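Side-chain contacts in NAD-dependent epimerase/dehydratase domain-containing protein (Ruegeria pomeroyi DSS-3, PDB 3IUS), which is of uncharacterised function but probably binds NAD through a Rossmann-type domain, as in relatives of the short-chain dehydrogenase/reductase superfamily: residues E211-P214 / P215-I219; P232-F236 / D237-L241. One frame throughout, in Å; residues are numbered along the deposited sequence. Where two conformers were deposited one is given.

Contact 1: residues E211-P214 / P215-I219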
loop_
_atom_site.group_PDB
_atom_site.type_symbol
_atom_site.label_atom_id
_atom_site.label_comp_id
_atom_site.label_asym_id
_atom_site.label_seq_id
_atom_site.Cartn_x
_atom_site.Cartn_y
_atom_site.Cartn_z
ATOM N N GLU A 211 -9.728 7.702 9.831
ATOM C CA GLU A 211 -11.176 7.587 9.739
ATOM C C GLU A 211 -11.662 6.454 8.837
ATOM O O GLU A 211 -11.852 6.642 7.630
ATOM C CB GLU A 211 -11.783 8.918 9.295
ATOM C CG GLU A 211 -13.295 8.909 9.243
ATOM C CD GLU A 211 -13.883 10.295 9.064
ATOM O OE1 GLU A 211 -13.148 11.286 9.236
ATOM O OE2 GLU A 211 -15.089 10.390 8.756
ATOM N N PRO A 212 -11.847 5.262 9.425
ATOM C CA PRO A 212 -12.532 4.182 8.717
ATOM C C PRO A 212 -13.831 4.733 8.165
ATOM O O PRO A 212 -14.557 5.404 8.896
ATOM C CB PRO A 212 -12.819 3.180 9.824
ATOM C CG PRO A 212 -11.671 3.359 10.772
ATOM C CD PRO A 212 -11.307 4.819 10.727
ATOM N N VAL A 213 -14.108 4.456 6.905
ATOM C CA VAL A 213 -15.223 5.114 6.245
ATOM C C VAL A 213 -16.024 4.148 5.385
ATOM O O VAL A 213 -15.463 3.309 4.690
ATOM C CB VAL A 213 -14.725 6.318 5.405
ATOM C CG1 VAL A 213 -13.737 5.869 4.332
ATOM C CG2 VAL A 213 -15.895 7.055 4.772
ATOM N N PRO A 214 -17.356 4.255 5.441
ATOM C CA PRO A 214 -18.197 3.491 4.517
ATOM C C PRO A 214 -17.870 3.908 3.086
ATOM O O PRO A 214 -17.838 5.106 2.806
ATOM C CB PRO A 214 -19.615 3.938 4.888
ATOM C CG PRO A 214 -19.504 4.411 6.312
ATOM C CD PRO A 214 -18.144 5.040 6.403
ATOM N N PRO A 215 -17.609 2.934 2.197
ATOM C CA PRO A 215 -17.190 3.216 0.822
ATOM C C PRO A 215 -18.193 4.127 0.117
ATOM O O PRO A 215 -17.805 4.955 -0.702
ATOM C CB PRO A 215 -17.184 1.822 0.171
ATOM C CG PRO A 215 -18.014 0.960 1.102
ATOM C CD PRO A 215 -17.664 1.485 2.447
ATOM N N GLN A 216 -19.464 3.982 0.463
ATOM C CA GLN A 216 -20.516 4.781 -0.179
ATOM C C GLN A 216 -20.407 6.267 0.174
ATOM O O GLN A 216 -20.923 7.122 -0.547
ATOM C CB GLN A 216 -21.912 4.243 0.162
ATOM C CG GLN A 216 -22.317 4.342 1.632
ATOM C CD GLN A 216 -21.922 3.108 2.434
ATOM O OE1 GLN A 216 -20.958 2.434 2.104
ATOM N NE2 GLN A 216 -22.684 2.806 3.482
ATOM N N ASP A 217 -19.730 6.567 1.280
ATOM C CA ASP A 217 -19.574 7.949 1.725
ATOM C C ASP A 217 -18.491 8.655 0.919
ATOM O O ASP A 217 -18.547 9.863 0.711
ATOM C CB ASP A 217 -19.225 8.005 3.215
ATOM C CG ASP A 217 -20.419 7.722 4.114
ATOM O OD1 ASP A 217 -21.524 7.450 3.599
ATOM O OD2 ASP A 217 -20.247 7.789 5.346
ATOM N N VAL A 218 -17.484 7.906 0.489
ATOM C CA VAL A 218 -16.424 8.502 -0.307
ATOM C C VAL A 218 -16.985 8.931 -1.655
ATOM O O VAL A 218 -16.815 10.078 -2.088
ATOM C CB VAL A 218 -15.258 7.541 -0.494
ATOM C CG1 VAL A 218 -14.165 8.198 -1.324
ATOM C CG2 VAL A 218 -14.716 7.132 0.861
ATOM N N ILE A 219 -17.660 7.992 -2.305
ATOM C CA ILE A 219 -18.352 8.244 -3.563
ATOM C C ILE A 219 -19.300 9.432 -3.431
ATOM O O ILE A 219 -19.318 10.330 -4.280
ATOM C CB ILE A 219 -19.139 6.992 -3.986
ATOM C CG1 ILE A 219 -18.178 5.877 -4.404
ATOM C CG2 ILE A 219 -20.140 7.322 -5.098
ATOM C CD1 ILE A 219 -18.855 4.552 -4.689
#

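Contact 2: residues P232-F236 / D237-L241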
loop_
_atom_site.group_PDB
_atom_site.type_symbol
_atom_site.label_atom_id
_atom_site.label_comp_id
_atom_site.label_asym_id
_atom_site.label_seq_id
_atom_site.Cartn_x
_atom_site.Cartn_y
_atom_site.Cartn_z
ATOM N N PRO A 232 -27.004 6.553 -7.239
ATOM C CA PRO A 232 -27.993 5.671 -6.604
ATOM C C PRO A 232 -27.333 4.593 -5.752
ATOM O O PRO A 232 -26.227 4.146 -6.064
ATOM C CB PRO A 232 -28.705 5.026 -7.793
ATOM C CG PRO A 232 -27.739 5.115 -8.918
ATOM C CD PRO A 232 -26.927 6.355 -8.698
ATOM N N ALA A 233 -28.015 4.180 -4.689
ATOM C CA ALA A 233 -27.506 3.128 -3.821
ATOM C C ALA A 233 -28.204 1.797 -4.097
ATOM O O ALA A 233 -29.365 1.756 -4.510
ATOM C CB ALA A 233 -27.663 3.521 -2.358
ATOM N N VAL A 234 -27.473 0.711 -3.891
ATOM C CA VAL A 234 -28.023 -0.632 -4.024
ATOM C C VAL A 234 -27.580 -1.471 -2.837
ATOM O O VAL A 234 -26.411 -1.414 -2.437
ATOM C CB VAL A 234 -27.563 -1.303 -5.331
ATOM C CG1 VAL A 234 -26.074 -1.077 -5.551
ATOM C CG2 VAL A 234 -27.889 -2.788 -5.314
ATOM N N ASP A 235 -28.510 -2.237 -2.270
ATOM C CA ASP A 235 -28.193 -3.075 -1.120
ATOM C C ASP A 235 -27.199 -4.158 -1.509
ATOM O O ASP A 235 -27.325 -4.795 -2.551
ATOM C CB ASP A 235 -29.455 -3.710 -0.531
ATOM C CG ASP A 235 -30.235 -2.754 0.357
ATOM O OD1 ASP A 235 -31.396 -3.073 0.687
ATOM O OD2 ASP A 235 -29.688 -1.693 0.735
ATOM N N PHE A 236 -26.202 -4.359 -0.655
ATOM C CA PHE A 236 -25.168 -5.349 -0.893
ATOM C C PHE A 236 -25.726 -6.705 -1.340
ATOM O O PHE A 236 -25.249 -7.290 -2.310
ATOM C CB PHE A 236 -24.312 -5.503 0.367
ATOM C CG PHE A 236 -23.486 -6.748 0.392
ATOM C CD1 PHE A 236 -23.869 -7.827 1.167
ATOM C CD2 PHE A 236 -22.327 -6.841 -0.359
ATOM C CE1 PHE A 236 -23.110 -8.979 1.201
ATOM C CE2 PHE A 236 -21.562 -7.991 -0.331
ATOM C CZ PHE A 236 -21.954 -9.064 0.450
ATOM N N ASP A 237 -26.736 -7.197 -0.633
ATOM C CA ASP A 237 -27.308 -8.506 -0.939
ATOM C C ASP A 237 -28.219 -8.480 -2.176
ATOM O O ASP A 237 -28.909 -9.456 -2.469
ATOM C CB ASP A 237 -28.055 -9.069 0.277
ATOM C CG ASP A 237 -29.445 -8.466 0.447
ATOM O OD1 ASP A 237 -29.580 -7.221 0.422
ATOM O OD2 ASP A 237 -30.404 -9.249 0.616
ATOM N N LYS A 238 -28.208 -7.366 -2.901
ATOM C CA LYS A 238 -28.999 -7.239 -4.123
ATOM C C LYS A 238 -28.167 -6.742 -5.302
ATOM O O LYS A 238 -28.693 -6.533 -6.392
ATOM C CB LYS A 238 -30.191 -6.296 -3.915
ATOM C CG LYS A 238 -31.480 -6.975 -3.483
ATOM C CD LYS A 238 -31.705 -6.873 -1.983
ATOM C CE LYS A 238 -33.069 -7.439 -1.599
ATOM N NZ LYS A 238 -33.407 -7.213 -0.166
ATOM N N ALA A 239 -26.869 -6.560 -5.085
ATOM C CA ALA A 239 -26.013 -5.901 -6.071
ATOM C C ALA A 239 -25.493 -6.823 -7.180
ATOM O O ALA A 239 -24.825 -6.364 -8.109
ATOM C CB ALA A 239 -24.842 -5.210 -5.369
ATOM N N ASP A 240 -25.806 -8.112 -7.080
ATOM C CA ASP A 240 -25.240 -9.124 -7.973
ATOM C C ASP A 240 -23.776 -8.828 -8.285
ATOM O O ASP A 240 -23.439 -8.353 -9.370
ATOM C CB ASP A 240 -26.038 -9.238 -9.270
ATOM C CG ASP A 240 -25.660 -10.470 -10.074
ATOM O OD1 ASP A 240 -25.529 -10.360 -11.313
ATOM O OD2 ASP A 240 -25.481 -11.546 -9.461
ATOM N N LEU A 241 -22.912 -9.104 -7.319
ATOM C CA LEU A 241 -21.491 -8.859 -7.488
ATOM C C LEU A 241 -20.779 -10.145 -7.864
ATOM O O LEU A 241 -21.230 -11.235 -7.519
ATOM C CB LEU A 241 -20.894 -8.304 -6.196
ATOM C CG LEU A 241 -21.438 -6.962 -5.700
ATOM C CD1 LEU A 241 -20.765 -6.562 -4.395
ATOM C CD2 LEU A 241 -21.252 -5.882 -6.758
#

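Contact 1: residues E211-P214 / P215-I219
P214 and D217 meet in a local contact at the start of helix 215-226, where the loop after strand 204-207 runs into the helix. The backbone N of D217 donates a hydrogen bond to P214 O at 2.8 Å, with an N-H...O angle of 150°. The D217 carboxylate then lies beside the P214 ring, with OD2 3.6 Å from P214 CG. D217 CG stands beside the backbone N of D217 (chi1 -75°), which turns the group back toward the loop. Q216 lays the face of its amide against P214 CB, with OE1 at 3.4 Å. Q216 CG stands between its backbone N and carbonyl carbon, and the bend at chi2 (-90°) brings the amide there. With an alanine here, P214 CB would probably be left without the amide that covers it, and the packing on R172 and I174 of strand 172-174 would go. This is the first turn of a helix that follows a strand of the large parallel sheet in the Rossmann-type fold. Two consecutive prolines, P214 and P215, lie at the junction of loop and helix. On the inner side V213 is buried. Its CG1 meets V218 CG2 at 3.8 Å, the two side chains crossing at about a right angle. V213 CG2 lies 3.8 Å from D217 CB. Y273 of helix 273-282 packs on both V213 and D217, and L277 of that helix touches V218.

Contact 2: residues P232-F236 / D237-L241
K238 and A239 turn back on D235 and F236 at the end of strand 233-235, forming the tight part of the contact, while the side chains of D235, D237 and K238 occupy the solvent side. Two backbone bonds close the turn. K238 N donates to D235 O at 2.7 Å, and A239 N donates to F236 O at 3.3 Å. Both bonds link residues three apart, the spacing of a 3-10 turn. A239 is buried beneath V234. V234 was deposited in two conformers; in the one given, CG2 is 3.7 Å from A239 CA and 3.9 Å from A239 CB. I173 of strand 172-174 touches both residues. The short turn ends one strand of a two-stranded parallel sheet, 172-174 with 233-235, and leads toward helix 243-247. F236 contributes more loosely. Its CD2 lies 4.3 Å from L241 CD1, and the ring makes a cation-pi contact with K175. The exposed side is held weakly. K238 NZ and D237 OD2 form a long salt bridge of 3.7 Å. D235 OD1 and D237 OD1 stand 4.5 Å apart as like charges, and the nearby lysine probably offsets some of their repulsion. A bend at chi2 (99°) carries K238 CD past D235 CB at 4.1 Å.

In the fold
The two contacts follow one another along the chain, contact 1 first. Helix 215-226 begins in the first and leads on to strand 233-235 in the second. Their centres are 16 Å apart, and their nearest atoms are about 6 Å apart without touching. Strand 172-174 bridges them: it pairs with strand 233-235 at contact 2, and R172 and I174 also meet side chains of helix 215-226 near contact 1. Both lie at the surface on the same side of the chain's centre, contact 2 farther out. The chain thus leaves the large parallel sheet of the Rossmann-type domain, probably the NAD-binding part, after strand 204-207, passes through contact 1 and helix 215-226, and reaches a separate two-stranded sheet at contact 2.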